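Long-range contacts in threonine synthase (Brucella melitensis bv. 1, PDB 4F4F), which probably catalyses the last step of threonine biosynthesis, turning O-phospho-L-homoserine and water into L-threonine and phosphate with the help of pyridoxal 5'-phosphate: residues L36-Y40 / F326-R331; Q235-F240 / A267-A271; V177-Q181 / P417-P421; M80-Y85 / Q122-M127. All blocks are in the same frame, centred on the assembly; numbering follows the deposited sequence.

Interaction 1 of 4, residues L36-Y40 / F326-R331; sequences LPQEY and FEAHGR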
loop_
_atom_site.group_PDB
_atom_site.type_symbol
_atom_site.label_atom_id
_atom_site.label_comp_id
_atom_site.label_asym_id
_atom_site.label_seq_id
_atom_site.Cartn_x
_atom_site.Cartn_y
_atom_site.Cartn_z
ATOM N N LEU A 36 10.324 1.692 12.024
ATOM C CA LEU A 36 11.234 1.921 10.911
ATOM C C LEU A 36 12.568 1.258 11.188
ATOM O O LEU A 36 12.939 1.084 12.340
ATOM C CB LEU A 36 11.497 3.409 10.706
ATOM C CG LEU A 36 10.419 4.259 10.070
ATOM C CD1 LEU A 36 10.784 5.758 10.242
ATOM C CD2 LEU A 36 10.238 3.874 8.604
ATOM N N PRO A 37 13.311 0.894 10.122
ATOM C CA PRO A 37 14.626 0.352 10.334
ATOM C C PRO A 37 15.528 1.278 11.112
ATOM O O PRO A 37 15.497 2.464 10.898
ATOM C CB PRO A 37 15.187 0.124 8.924
ATOM C CG PRO A 37 14.120 0.380 8.004
ATOM C CD PRO A 37 12.906 0.870 8.705
ATOM N N GLN A 38 16.321 0.710 12.024
ATOM C CA GLN A 38 17.258 1.490 12.804
ATOM C C GLN A 38 18.318 2.095 11.872
ATOM O O GLN A 38 18.853 3.168 12.133
ATOM C CB GLN A 38 17.913 0.577 13.809
ATOM C CG GLN A 38 18.877 1.264 14.756
ATOM C CD GLN A 38 19.483 0.277 15.699
ATOM O OE1 GLN A 38 20.412 -0.455 15.345
ATOM N NE2 GLN A 38 18.990 0.260 16.902
ATOM N N GLU A 39 18.642 1.357 10.814
ATOM C CA GLU A 39 19.457 1.874 9.726
ATOM C C GLU A 39 18.995 1.262 8.432
ATOM O O GLU A 39 18.377 0.185 8.421
ATOM C CB GLU A 39 20.929 1.527 9.907
ATOM C CG GLU A 39 21.186 0.045 9.994
ATOM C CD GLU A 39 21.628 -0.363 11.377
ATOM O OE1 GLU A 39 22.430 -1.324 11.432
ATOM O OE2 GLU A 39 21.223 0.279 12.390
ATOM N N TYR A 40 19.294 1.945 7.335
ATOM C CA TYR A 40 18.914 1.447 6.033
ATOM C C TYR A 40 20.033 0.622 5.412
ATOM O O TYR A 40 21.187 1.040 5.381
ATOM C CB TYR A 40 18.503 2.579 5.112
ATOM C CG TYR A 40 17.182 3.139 5.522
ATOM C CD1 TYR A 40 16.009 2.446 5.293
ATOM C CD2 TYR A 40 17.114 4.321 6.242
ATOM C CE1 TYR A 40 14.799 2.954 5.690
ATOM C CE2 TYR A 40 15.897 4.824 6.652
ATOM C CZ TYR A 40 14.759 4.144 6.379
ATOM O OH TYR A 40 13.602 4.681 6.848
ATOM N N PHE A 326 9.400 11.738 10.894
ATOM C CA PHE A 326 10.474 11.261 11.783
ATOM C C PHE A 326 11.820 11.462 11.101
ATOM O O PHE A 326 12.733 12.042 11.694
ATOM C CB PHE A 326 10.245 9.775 12.106
ATOM C CG PHE A 326 11.187 9.172 13.104
ATOM C CD1 PHE A 326 11.301 9.685 14.383
ATOM C CD2 PHE A 326 11.921 8.025 12.785
ATOM C CE1 PHE A 326 12.139 9.073 15.325
ATOM C CE2 PHE A 326 12.741 7.410 13.711
ATOM C CZ PHE A 326 12.860 7.938 14.984
ATOM N N GLU A 327 11.934 11.025 9.852
ATOM C CA GLU A 327 13.204 11.152 9.135
ATOM C C GLU A 327 13.589 12.628 8.919
ATOM O O GLU A 327 14.752 13.020 9.100
ATOM C CB GLU A 327 13.127 10.413 7.786
ATOM C CG GLU A 327 12.825 8.926 7.909
ATOM C CD GLU A 327 13.972 8.118 8.421
ATOM O OE1 GLU A 327 14.993 8.712 8.900
ATOM O OE2 GLU A 327 13.839 6.878 8.390
ATOM N N ALA A 328 12.599 13.440 8.556
ATOM C CA ALA A 328 12.803 14.845 8.261
ATOM C C ALA A 328 13.264 15.657 9.499
ATOM O O ALA A 328 13.986 16.656 9.345
ATOM C CB ALA A 328 11.564 15.446 7.638
ATOM N N HIS A 329 12.876 15.200 10.703
ATOM C CA HIS A 329 13.263 15.850 11.961
ATOM C C HIS A 329 14.533 15.267 12.512
ATOM O O HIS A 329 14.832 15.412 13.687
ATOM C CB HIS A 329 12.129 15.734 12.991
ATOM C CG HIS A 329 10.933 16.609 12.676
ATOM N ND1 HIS A 329 10.045 16.302 11.702
ATOM C CD2 HIS A 329 10.508 17.811 13.227
ATOM C CE1 HIS A 329 9.105 17.263 11.631
ATOM N NE2 HIS A 329 9.396 18.202 12.548
ATOM N N GLY A 330 15.253 14.534 11.683
ATOM C CA GLY A 330 16.463 13.874 12.119
ATOM C C GLY A 330 16.229 12.875 13.234
ATOM O O GLY A 330 17.051 12.734 14.116
ATOM N N ARG A 331 15.119 12.168 13.147
ATOM C CA ARG A 331 14.720 11.129 14.083
ATOM C C ARG A 331 14.570 11.658 15.519
ATOM O O ARG A 331 14.829 10.962 16.500
ATOM C CB ARG A 331 15.646 9.921 13.935
ATOM C CG ARG A 331 15.529 9.257 12.564
ATOM C CD ARG A 331 16.047 7.831 12.580
ATOM N NE ARG A 331 15.603 7.082 11.423
ATOM C CZ ARG A 331 15.616 5.748 11.324
ATOM N NH1 ARG A 331 16.063 4.983 12.310
ATOM N NH2 ARG A 331 15.179 5.159 10.214
HETATM O O HOH W 1 18.442 5.248 13.874
#

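Interaction 2 of 4, residues Q235-F240 / A267-A271; sequences QVVYYF and AGYVA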
loop_
_atom_site.group_PDB
_atom_site.type_symbol
_atom_site.label_atom_id
_atom_site.label_comp_id
_atom_site.label_asym_id
_atom_site.label_seq_id
_atom_site.Cartn_x
_atom_site.Cartn_y
_atom_site.Cartn_z
ATOM N N GLN A 235 7.322 -2.879 -1.265
ATOM C CA GLN A 235 7.128 -1.908 -2.311
ATOM C C GLN A 235 8.438 -1.242 -2.746
ATOM O O GLN A 235 8.524 -0.720 -3.860
ATOM C CB GLN A 235 6.120 -0.895 -1.851
ATOM C CG GLN A 235 4.762 -1.523 -1.635
ATOM C CD GLN A 235 3.669 -0.491 -1.514
ATOM O OE1 GLN A 235 3.155 -0.267 -0.423
ATOM N NE2 GLN A 235 3.340 0.218 -2.667
ATOM N N VAL A 236 9.464 -1.360 -1.910
ATOM C CA VAL A 236 10.804 -0.864 -2.246
ATOM C C VAL A 236 11.311 -1.500 -3.559
ATOM O O VAL A 236 11.960 -0.844 -4.373
ATOM C CB VAL A 236 11.784 -1.151 -1.102
ATOM C CG1 VAL A 236 13.209 -0.689 -1.478
ATOM C CG2 VAL A 236 11.337 -0.470 0.186
ATOM N N VAL A 237 10.923 -2.753 -3.792
ATOM C CA VAL A 237 11.477 -3.529 -4.857
ATOM C C VAL A 237 11.230 -2.898 -6.232
ATOM O O VAL A 237 12.144 -2.807 -7.052
ATOM C CB VAL A 237 10.967 -4.986 -4.827
ATOM C CG1 VAL A 237 11.554 -5.768 -5.994
ATOM C CG2 VAL A 237 11.366 -5.681 -3.491
ATOM N N TYR A 238 9.993 -2.492 -6.508
ATOM C CA TYR A 238 9.684 -2.080 -7.867
ATOM C C TYR A 238 10.319 -0.731 -8.240
ATOM O O TYR A 238 10.483 -0.421 -9.416
ATOM C CB TYR A 238 8.217 -2.158 -8.201
ATOM C CG TYR A 238 7.300 -1.469 -7.254
ATOM C CD1 TYR A 238 7.233 -0.096 -7.205
ATOM C CD2 TYR A 238 6.404 -2.194 -6.493
ATOM C CE1 TYR A 238 6.347 0.539 -6.330
ATOM C CE2 TYR A 238 5.521 -1.562 -5.645
ATOM C CZ TYR A 238 5.506 -0.210 -5.566
ATOM O OH TYR A 238 4.586 0.401 -4.705
ATOM N N TYR A 239 10.720 0.034 -7.234
ATOM C CA TYR A 239 11.546 1.220 -7.517
ATOM C C TYR A 239 12.905 0.807 -8.073
ATOM O O TYR A 239 13.334 1.321 -9.098
ATOM C CB TYR A 239 11.717 2.089 -6.290
ATOM C CG TYR A 239 10.450 2.739 -5.891
ATOM C CD1 TYR A 239 10.081 3.959 -6.427
ATOM C CD2 TYR A 239 9.610 2.148 -4.961
ATOM C CE1 TYR A 239 8.903 4.564 -6.050
ATOM C CE2 TYR A 239 8.402 2.724 -4.611
ATOM C CZ TYR A 239 8.081 3.956 -5.154
ATOM O OH TYR A 239 6.941 4.571 -4.778
ATOM N N PHE A 240 13.534 -0.195 -7.465
ATOM C CA PHE A 240 14.730 -0.779 -8.039
ATOM C C PHE A 240 14.543 -1.375 -9.442
ATOM O O PHE A 240 15.336 -1.105 -10.354
ATOM C CB PHE A 240 15.329 -1.854 -7.109
ATOM C CG PHE A 240 16.145 -1.275 -5.957
ATOM C CD1 PHE A 240 15.525 -0.826 -4.794
ATOM C CD2 PHE A 240 17.517 -1.213 -6.028
ATOM C CE1 PHE A 240 16.267 -0.331 -3.734
ATOM C CE2 PHE A 240 18.255 -0.683 -4.988
ATOM C CZ PHE A 240 17.639 -0.252 -3.841
ATOM N N ALA A 267 8.163 3.995 0.433
ATOM C CA ALA A 267 9.018 2.910 -0.071
ATOM C C ALA A 267 10.019 3.371 -1.116
ATOM O O ALA A 267 11.168 2.877 -1.139
ATOM C CB ALA A 267 8.185 1.736 -0.621
ATOM N N GLY A 268 9.623 4.345 -1.927
ATOM C CA GLY A 268 10.527 4.993 -2.882
ATOM C C GLY A 268 11.590 5.796 -2.161
ATOM O O GLY A 268 12.767 5.758 -2.527
ATOM N N TYR A 269 11.182 6.484 -1.103
ATOM C CA TYR A 269 12.135 7.174 -0.236
ATOM C C TYR A 269 13.156 6.182 0.345
ATOM O O TYR A 269 14.375 6.484 0.408
ATOM C CB TYR A 269 11.402 7.976 0.837
ATOM C CG TYR A 269 12.294 8.588 1.877
ATOM C CD1 TYR A 269 12.917 9.812 1.667
ATOM C CD2 TYR A 269 12.510 7.956 3.071
ATOM C CE1 TYR A 269 13.747 10.359 2.618
ATOM C CE2 TYR A 269 13.324 8.520 4.043
ATOM C CZ TYR A 269 13.936 9.714 3.802
ATOM O OH TYR A 269 14.789 10.218 4.762
ATOM N N VAL A 270 12.687 5.020 0.749
ATOM C CA VAL A 270 13.534 4.016 1.336
ATOM C C VAL A 270 14.535 3.556 0.286
ATOM O O VAL A 270 15.733 3.430 0.565
ATOM C CB VAL A 270 12.745 2.804 1.909
ATOM C CG1 VAL A 270 13.734 1.669 2.332
ATOM C CG2 VAL A 270 11.914 3.248 3.101
ATOM N N ALA A 271 14.062 3.301 -0.930
ATOM C CA ALA A 271 14.965 2.934 -2.008
ATOM C C ALA A 271 16.085 3.951 -2.202
ATOM O O ALA A 271 17.250 3.599 -2.327
ATOM C CB ALA A 271 14.204 2.739 -3.297
#

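Interaction 3 of 4, residues V177-Q181 / P417-P421; sequences VQQRQ and PAKFP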
loop_
_atom_site.group_PDB
_atom_site.type_symbol
_atom_site.label_atom_id
_atom_site.label_comp_id
_atom_site.label_asym_id
_atom_site.label_seq_id
_atom_site.Cartn_x
_atom_site.Cartn_y
_atom_site.Cartn_z
ATOM N N VAL A 177 -17.525 -5.922 -9.044
ATOM C CA VAL A 177 -16.196 -6.532 -9.210
ATOM C C VAL A 177 -15.490 -6.728 -7.845
ATOM O O VAL A 177 -15.012 -7.821 -7.504
ATOM C CB VAL A 177 -15.270 -5.688 -10.133
ATOM C CG1 VAL A 177 -13.836 -6.206 -10.101
ATOM C CG2 VAL A 177 -15.769 -5.687 -11.575
ATOM N N GLN A 178 -15.465 -5.655 -7.061
ATOM C CA GLN A 178 -14.815 -5.684 -5.759
ATOM C C GLN A 178 -15.443 -6.730 -4.845
ATOM O O GLN A 178 -14.720 -7.488 -4.182
ATOM C CB GLN A 178 -14.844 -4.287 -5.102
ATOM C CG GLN A 178 -13.774 -3.327 -5.632
ATOM C CD GLN A 178 -14.099 -2.730 -6.989
ATOM O OE1 GLN A 178 -15.124 -3.064 -7.602
ATOM N NE2 GLN A 178 -13.221 -1.839 -7.477
ATOM N N GLN A 179 -16.775 -6.804 -4.804
ATOM C CA GLN A 179 -17.411 -7.793 -3.937
ATOM C C GLN A 179 -17.074 -9.246 -4.335
ATOM O O GLN A 179 -16.790 -10.107 -3.470
ATOM C CB GLN A 179 -18.934 -7.606 -3.850
ATOM C CG GLN A 179 -19.559 -8.525 -2.807
ATOM C CD GLN A 179 -21.049 -8.312 -2.636
ATOM O OE1 GLN A 179 -21.469 -7.374 -1.968
ATOM N NE2 GLN A 179 -21.853 -9.182 -3.235
ATOM N N ARG A 180 -17.100 -9.514 -5.630
ATOM C CA ARG A 180 -16.822 -10.855 -6.118
ATOM C C ARG A 180 -15.406 -11.291 -5.766
ATOM O O ARG A 180 -15.195 -12.436 -5.420
ATOM C CB ARG A 180 -17.061 -10.942 -7.609
ATOM C CG ARG A 180 -18.527 -10.826 -7.959
ATOM C CD ARG A 180 -18.807 -11.300 -9.365
ATOM N NE ARG A 180 -19.630 -12.510 -9.362
ATOM C CZ ARG A 180 -20.964 -12.523 -9.306
ATOM N NH1 ARG A 180 -21.619 -13.681 -9.293
ATOM N NH2 ARG A 180 -21.665 -11.391 -9.257
ATOM N N GLN A 181 -14.443 -10.371 -5.818
ATOM C CA GLN A 181 -13.078 -10.712 -5.426
ATOM C C GLN A 181 -12.960 -11.082 -3.947
ATOM O O GLN A 181 -12.105 -11.888 -3.568
ATOM C CB GLN A 181 -12.097 -9.591 -5.823
ATOM C CG GLN A 181 -11.961 -9.506 -7.348
ATOM C CD GLN A 181 -10.568 -9.164 -7.857
ATOM O OE1 GLN A 181 -10.194 -7.984 -7.878
ATOM N NE2 GLN A 181 -9.825 -10.186 -8.368
ATOM N N PRO A 417 -7.669 -0.221 -15.180
ATOM C CA PRO A 417 -8.911 0.499 -15.469
ATOM C C PRO A 417 -10.227 -0.259 -15.205
ATOM O O PRO A 417 -11.215 0.375 -14.844
ATOM C CB PRO A 417 -8.795 0.882 -16.958
ATOM C CG PRO A 417 -7.586 0.206 -17.482
ATOM C CD PRO A 417 -6.722 -0.163 -16.316
ATOM N N ALA A 418 -10.231 -1.578 -15.331
ATOM C CA ALA A 418 -11.443 -2.353 -15.072
ATOM C C ALA A 418 -11.888 -2.365 -13.609
ATOM O O ALA A 418 -12.997 -2.786 -13.334
ATOM C CB ALA A 418 -11.322 -3.786 -15.596
ATOM N N LYS A 419 -11.040 -1.907 -12.689
ATOM C CA LYS A 419 -11.400 -1.777 -11.278
ATOM C C LYS A 419 -12.279 -0.557 -11.008
ATOM O O LYS A 419 -12.918 -0.486 -9.950
ATOM C CB LYS A 419 -10.150 -1.692 -10.375
ATOM C CG LYS A 419 -9.508 -3.021 -9.991
ATOM C CD LYS A 419 -10.532 -3.917 -9.280
ATOM C CE LYS A 419 -10.022 -4.648 -8.040
ATOM N NZ LYS A 419 -9.272 -3.865 -7.043
ATOM N N PHE A 420 -12.302 0.403 -11.939
ATOM C CA PHE A 420 -13.073 1.649 -11.768
ATOM C C PHE A 420 -13.709 2.000 -13.097
ATOM O O PHE A 420 -13.460 3.070 -13.650
ATOM C CB PHE A 420 -12.148 2.744 -11.222
ATOM C CG PHE A 420 -11.596 2.399 -9.866
ATOM C CD1 PHE A 420 -12.395 2.505 -8.739
ATOM C CD2 PHE A 420 -10.332 1.832 -9.740
ATOM C CE1 PHE A 420 -11.925 2.121 -7.499
ATOM C CE2 PHE A 420 -9.855 1.445 -8.516
ATOM C CZ PHE A 420 -10.652 1.586 -7.388
ATOM N N PRO A 421 -14.550 1.092 -13.613
ATOM C CA PRO A 421 -15.088 1.247 -14.945
ATOM C C PRO A 421 -15.995 2.479 -15.108
ATOM O O PRO A 421 -16.008 3.062 -16.185
ATOM C CB PRO A 421 -15.887 -0.042 -15.142
ATOM C CG PRO A 421 -16.337 -0.415 -13.768
ATOM C CD PRO A 421 -15.193 -0.021 -12.884
#

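Interaction 4 of 4, residues M80-Y85 / Q122-M127; sequences MVREAY and QLLARM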
loop_
_atom_site.group_PDB
_atom_site.type_symbol
_atom_site.label_atom_id
_atom_site.label_comp_id
_atom_site.label_asym_id
_atom_site.label_seq_id
_atom_site.Cartn_x
_atom_site.Cartn_y
_atom_site.Cartn_z
ATOM N N MET A 80 9.081 -18.113 -0.608
ATOM C CA MET A 80 7.900 -17.301 -0.360
ATOM C C MET A 80 7.862 -16.070 -1.307
ATOM O O MET A 80 6.802 -15.699 -1.785
ATOM C CB MET A 80 7.789 -16.940 1.123
ATOM C CG MET A 80 8.795 -15.941 1.658
ATOM S SD MET A 80 8.584 -15.726 3.463
ATOM C CE MET A 80 9.052 -17.272 4.196
ATOM N N VAL A 81 9.027 -15.513 -1.636
ATOM C CA VAL A 81 9.108 -14.413 -2.624
ATOM C C VAL A 81 8.714 -14.950 -4.008
ATOM O O VAL A 81 7.896 -14.365 -4.703
ATOM C CB VAL A 81 10.498 -13.731 -2.616
ATOM C CG1 VAL A 81 10.597 -12.715 -3.736
ATOM C CG2 VAL A 81 10.773 -13.050 -1.287
ATOM N N ARG A 82 9.222 -16.138 -4.360
ATOM C CA ARG A 82 8.882 -16.778 -5.647
ATOM C C ARG A 82 7.382 -17.034 -5.722
ATOM O O ARG A 82 6.765 -16.766 -6.737
ATOM C CB ARG A 82 9.654 -18.104 -5.794
ATOM C CG ARG A 82 9.670 -18.775 -7.160
ATOM C CD ARG A 82 10.912 -19.702 -7.385
ATOM N NE ARG A 82 12.227 -19.052 -7.078
ATOM C CZ ARG A 82 12.886 -18.145 -7.846
ATOM N NH1 ARG A 82 14.044 -17.620 -7.420
ATOM N NH2 ARG A 82 12.427 -17.734 -9.033
ATOM N N GLU A 83 6.803 -17.553 -4.647
ATOM C CA GLU A 83 5.361 -17.870 -4.624
ATOM C C GLU A 83 4.492 -16.596 -4.648
ATOM O O GLU A 83 3.512 -16.535 -5.386
ATOM C CB GLU A 83 5.019 -18.782 -3.436
ATOM C CG GLU A 83 5.636 -20.164 -3.643
ATOM C CD GLU A 83 5.385 -21.157 -2.519
ATOM O OE1 GLU A 83 4.861 -20.743 -1.459
ATOM O OE2 GLU A 83 5.755 -22.350 -2.722
ATOM N N ALA A 84 4.881 -15.589 -3.875
ATOM C CA ALA A 84 4.198 -14.320 -3.874
ATOM C C ALA A 84 4.053 -13.727 -5.289
ATOM O O ALA A 84 2.951 -13.331 -5.716
ATOM C CB ALA A 84 4.908 -13.316 -2.944
ATOM N N TYR A 85 5.151 -13.676 -6.021
ATOM C CA TYR A 85 5.129 -12.990 -7.320
ATOM C C TYR A 85 4.731 -13.909 -8.479
ATOM O O TYR A 85 4.401 -13.451 -9.572
ATOM C CB TYR A 85 6.425 -12.158 -7.493
ATOM C CG TYR A 85 6.413 -11.138 -6.374
ATOM C CD1 TYR A 85 5.391 -10.178 -6.296
ATOM C CD2 TYR A 85 7.346 -11.184 -5.349
ATOM C CE1 TYR A 85 5.301 -9.309 -5.245
ATOM C CE2 TYR A 85 7.273 -10.293 -4.287
ATOM C CZ TYR A 85 6.269 -9.355 -4.243
ATOM O OH TYR A 85 6.183 -8.498 -3.171
ATOM N N GLN A 122 0.783 -9.963 -0.923
ATOM C CA GLN A 122 1.035 -11.350 -1.292
ATOM C C GLN A 122 2.300 -11.853 -0.576
ATOM O O GLN A 122 2.382 -13.015 -0.194
ATOM C CB GLN A 122 1.158 -11.473 -2.824
ATOM C CG GLN A 122 -0.159 -11.387 -3.577
ATOM C CD GLN A 122 -1.072 -12.564 -3.303
ATOM O OE1 GLN A 122 -0.609 -13.685 -3.030
ATOM N NE2 GLN A 122 -2.390 -12.308 -3.338
ATOM N N LEU A 123 3.254 -10.974 -0.339
ATOM C CA LEU A 123 4.463 -11.366 0.393
ATOM C C LEU A 123 4.233 -11.298 1.901
ATOM O O LEU A 123 4.632 -12.221 2.643
ATOM C CB LEU A 123 5.659 -10.498 -0.031
ATOM C CG LEU A 123 7.022 -10.838 0.608
ATOM C CD1 LEU A 123 7.357 -12.300 0.385
ATOM C CD2 LEU A 123 8.135 -9.887 0.130
ATOM N N LEU A 124 3.617 -10.201 2.360
ATOM C CA LEU A 124 3.269 -10.028 3.786
ATOM C C LEU A 124 2.533 -11.253 4.334
ATOM O O LEU A 124 2.854 -11.741 5.414
ATOM C CB LEU A 124 2.374 -8.787 4.012
ATOM C CG LEU A 124 1.787 -8.610 5.428
ATOM C CD1 LEU A 124 2.979 -8.532 6.393
ATOM C CD2 LEU A 124 0.943 -7.361 5.602
ATOM N N ALA A 125 1.531 -11.742 3.619
ATOM C CA ALA A 125 0.738 -12.877 4.143
ATOM C C ALA A 125 1.624 -14.141 4.304
ATOM O O ALA A 125 1.483 -14.872 5.303
ATOM C CB ALA A 125 -0.498 -13.143 3.299
ATOM N N ARG A 126 2.575 -14.336 3.387
ATOM C CA ARG A 126 3.496 -15.473 3.440
ATOM C C ARG A 126 4.578 -15.310 4.490
ATOM O O ARG A 126 4.918 -16.268 5.177
ATOM C CB ARG A 126 4.108 -15.760 2.052
ATOM C CG ARG A 126 3.072 -16.239 1.059
ATOM C CD ARG A 126 3.553 -16.427 -0.369
ATOM N NE ARG A 126 2.566 -17.124 -1.205
ATOM C CZ ARG A 126 1.524 -16.525 -1.796
ATOM N NH1 ARG A 126 1.305 -15.216 -1.645
ATOM N NH2 ARG A 126 0.690 -17.217 -2.537
ATOM N N MET A 127 5.106 -14.106 4.645
ATOM C CA MET A 127 6.086 -13.836 5.689
ATOM C C MET A 127 5.438 -14.065 7.048
ATOM O O MET A 127 6.024 -14.682 7.927
ATOM C CB MET A 127 6.622 -12.392 5.594
ATOM C CG MET A 127 7.450 -12.162 4.344
ATOM S SD MET A 127 8.382 -10.645 4.380
ATOM C CE MET A 127 7.106 -9.370 4.458
#

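Interaction 1 of 4, residues L36-Y40 / F326-R331
Arg331 and Pro37 show how one guanidinium group can tie a helix end to a strand. The helix carrying Phe326 and Glu327 closes in a Schellman motif with Gly330 as its C-prime residue, and the turn sends the Arg331 side chain back over its own helix towards residues 36-40. Arg331 CB lies 3.6 Å from Phe326 CZ. Arg331 CG comes 3.7 Å from Glu327 OE1, and Arg331 CD sits 3.5 Å from Phe326 CE2. The chain runs extended from CG to NE, which carries the charged group across to the strand. NE donates to Glu327 OE1, which it meets from above the carboxylate plane. Arg331 NH2 bonds Glu327 OE2 at 2.8 Å on the syn side, completing a side-on salt bridge. Both terminal nitrogens converge on one carbonyl, Arg331 NH1 lying 2.9 Å from Pro37 O and Arg331 NH2 2.8 Å from Pro37 O, with the oxygen in the guanidinium plane; a water links NH1, weakly, to Gln38 O. Tyr40 OH donates to Glu327 OE2 at 2.7 Å from the other face of the carboxylate, on its anti side. Leu36 CD1 adds an apolar touch, 3.6 Å from Phe326 CD2 at the ring edge. With OE2 taking two donors and the guanidinium pinned at three nitrogens, Glu327 probably stays ionised, its charge matched by an arginine that also grips the strand's carbonyl.

Interaction 2 of 4, residues Q235-F240 / A267-A271
Tyr239 lays its ring flat on Gly268 where helices 236-245 and 263-274 cross. The second helix is the connection of a right-handed beta-alpha-beta crossover between parallel strands 253-258 and 278-285, within the fold-type II architecture of this pyridoxal-phosphate enzyme family. It begins directly after the cofactor-binding residues Gly260 to Phe262. The segment axes approach to 8.3 Å at a signed crossing angle of -58°, and that closeness rests on small residues. Gly268 CA stands 3.4 Å from the centroid of the Tyr239 ring, only 6° off the ring normal, a CH-pi contact over the face; the absence of a side chain on Gly268 is what lets the ring settle there. Ala267 presses in just as closely, its CB 3.6 Å from both Val236 N and Gln235 CB. The phenol's far end is tied down too, since Tyr239 OH is hydrogen-bonded to Asp264 O in the first turn of the facing helix. The fit is looser where Val236 meets Val270 and Ala271, though no less buried: there is no solvent side, and no hydrogen bond spans the two segments. A chi1 of 177° turns Val236 CG1 away from the backbone N and onto Ala271 CB, 4.0 Å from it, while CG2 packs on Ala267 and on Val270 CG1, the two valine side chains crossing at about a right angle. Phe240 closes in again at this end, obliquely, its CE1 3.7 Å from Ala271 CB.

Interaction 3 of 4, residues V177-Q181 / P417-P421
Gln178 reaches out from helix 176-183 and gives its amide N-H to Lys419 O, in the short 3-10 turn that precedes helix 421-428. Helix 176-183 belongs to a beta-alpha-beta crossover between the neighbouring parallel strands 163-170 and 190-196 of the five-stranded sheet, whereas the turn follows strand 409-413 of the six-stranded mixed sheet, so the contact joins the layers built on the two sheets. The bond from Gln178 NE2 to Lys419 O is 2.8 Å long with an N-H...O angle of 156°; it arrives in the carbonyl plane, on a lone pair, and lies close to the amide plane. A bend at chi2 (77°) turns the glutamine's end towards the carbonyl. Around this bond the Lys419 chain folds back past the helix, its CD 4.1 Å from Val177 CG1 and its CE 3.3 Å from Gln181 OE1. The next shell fixes these groups. Asp148 makes a salt bridge with Lys419 NZ and also accepts from Gln178 NE2, which ties both sides of the contact to one carboxylate, while Gln181 NE2 is held by Pro112 O. In the turn itself Phe420 N bonds to Pro417 O, and Phe420 occupies the N-cap position of helix 421-428. Its ring meets that of His391, a residue of the cofactor pocket. On one face of the same ring sits Gln178 NE2, 4.2 Å from Phe420 CE1.

Interaction 4 of 4, residues M80-Y85 / Q122-M127
Helices 74-86 and 117-134 run in roughly opposite directions, their segment axes at 141° and 8.8 Å apart at closest approach, and the backbones are nearest where Ala84 CA stands 5.0 Å from Gln122 CA. The methyl of Ala84 permits this, its CB resting 3.7 Å from Gln122 O. Alongside, Arg126 stretches from CG to NE across the first helix: its CD lies 3.6 Å from Met80 O, and the guanidinium turns one face onto the backbone of Glu83 and Ala84. That group is steadied from its own helix, because Arg126 NH1 donates to both Gln122 O and Gln122 OE1, each at 2.8 Å. The Glu83 carboxylate lies near but does not form a salt bridge. Leu123 is a knob in a hole formed by Met80, Val81, Ala84 and Tyr85. Here the family's N-terminal region meets the helix that starts at Lys117, the lysine predicted to carry the cofactor. The Leu123 side chain spans the hole: its CD1 meets Val81 CG2 at 3.9 Å, while its CB lies 3.8 Å from Tyr85 OH, itself hydrogen-bonded to Val119 O. Met80 places CG between its backbone N and carbonyl carbon (chi1 71°), a setting that sends its chain across the Met127 side chain at about a right angle, with Met80 SD 3.8 Å from Met127 CG.

The four contacts lie at different distances from the cofactor. Interactions 2 and 3 reach nearest to it: the side chains of Gln235 and Phe420 each lie about 5 Å from the bound pyridoxal phosphate, although the two contacts sit on opposite sides of the chain's centre, their own centres about 27 Å apart. Interactions 1 and 4 are a layer further out, the side chains of Leu36 and Gln122 being about 13 Å and 14 Å from the cofactor. Interaction 1 is coupled to interaction 2 directly, through Glu327 CB against Tyr269 OH (3.5 Å) and Tyr40 against Val270. Interaction 4 touches neither neighbour, its nearest atoms about 6 Å from interaction 2 and about 9 Å from interaction 3.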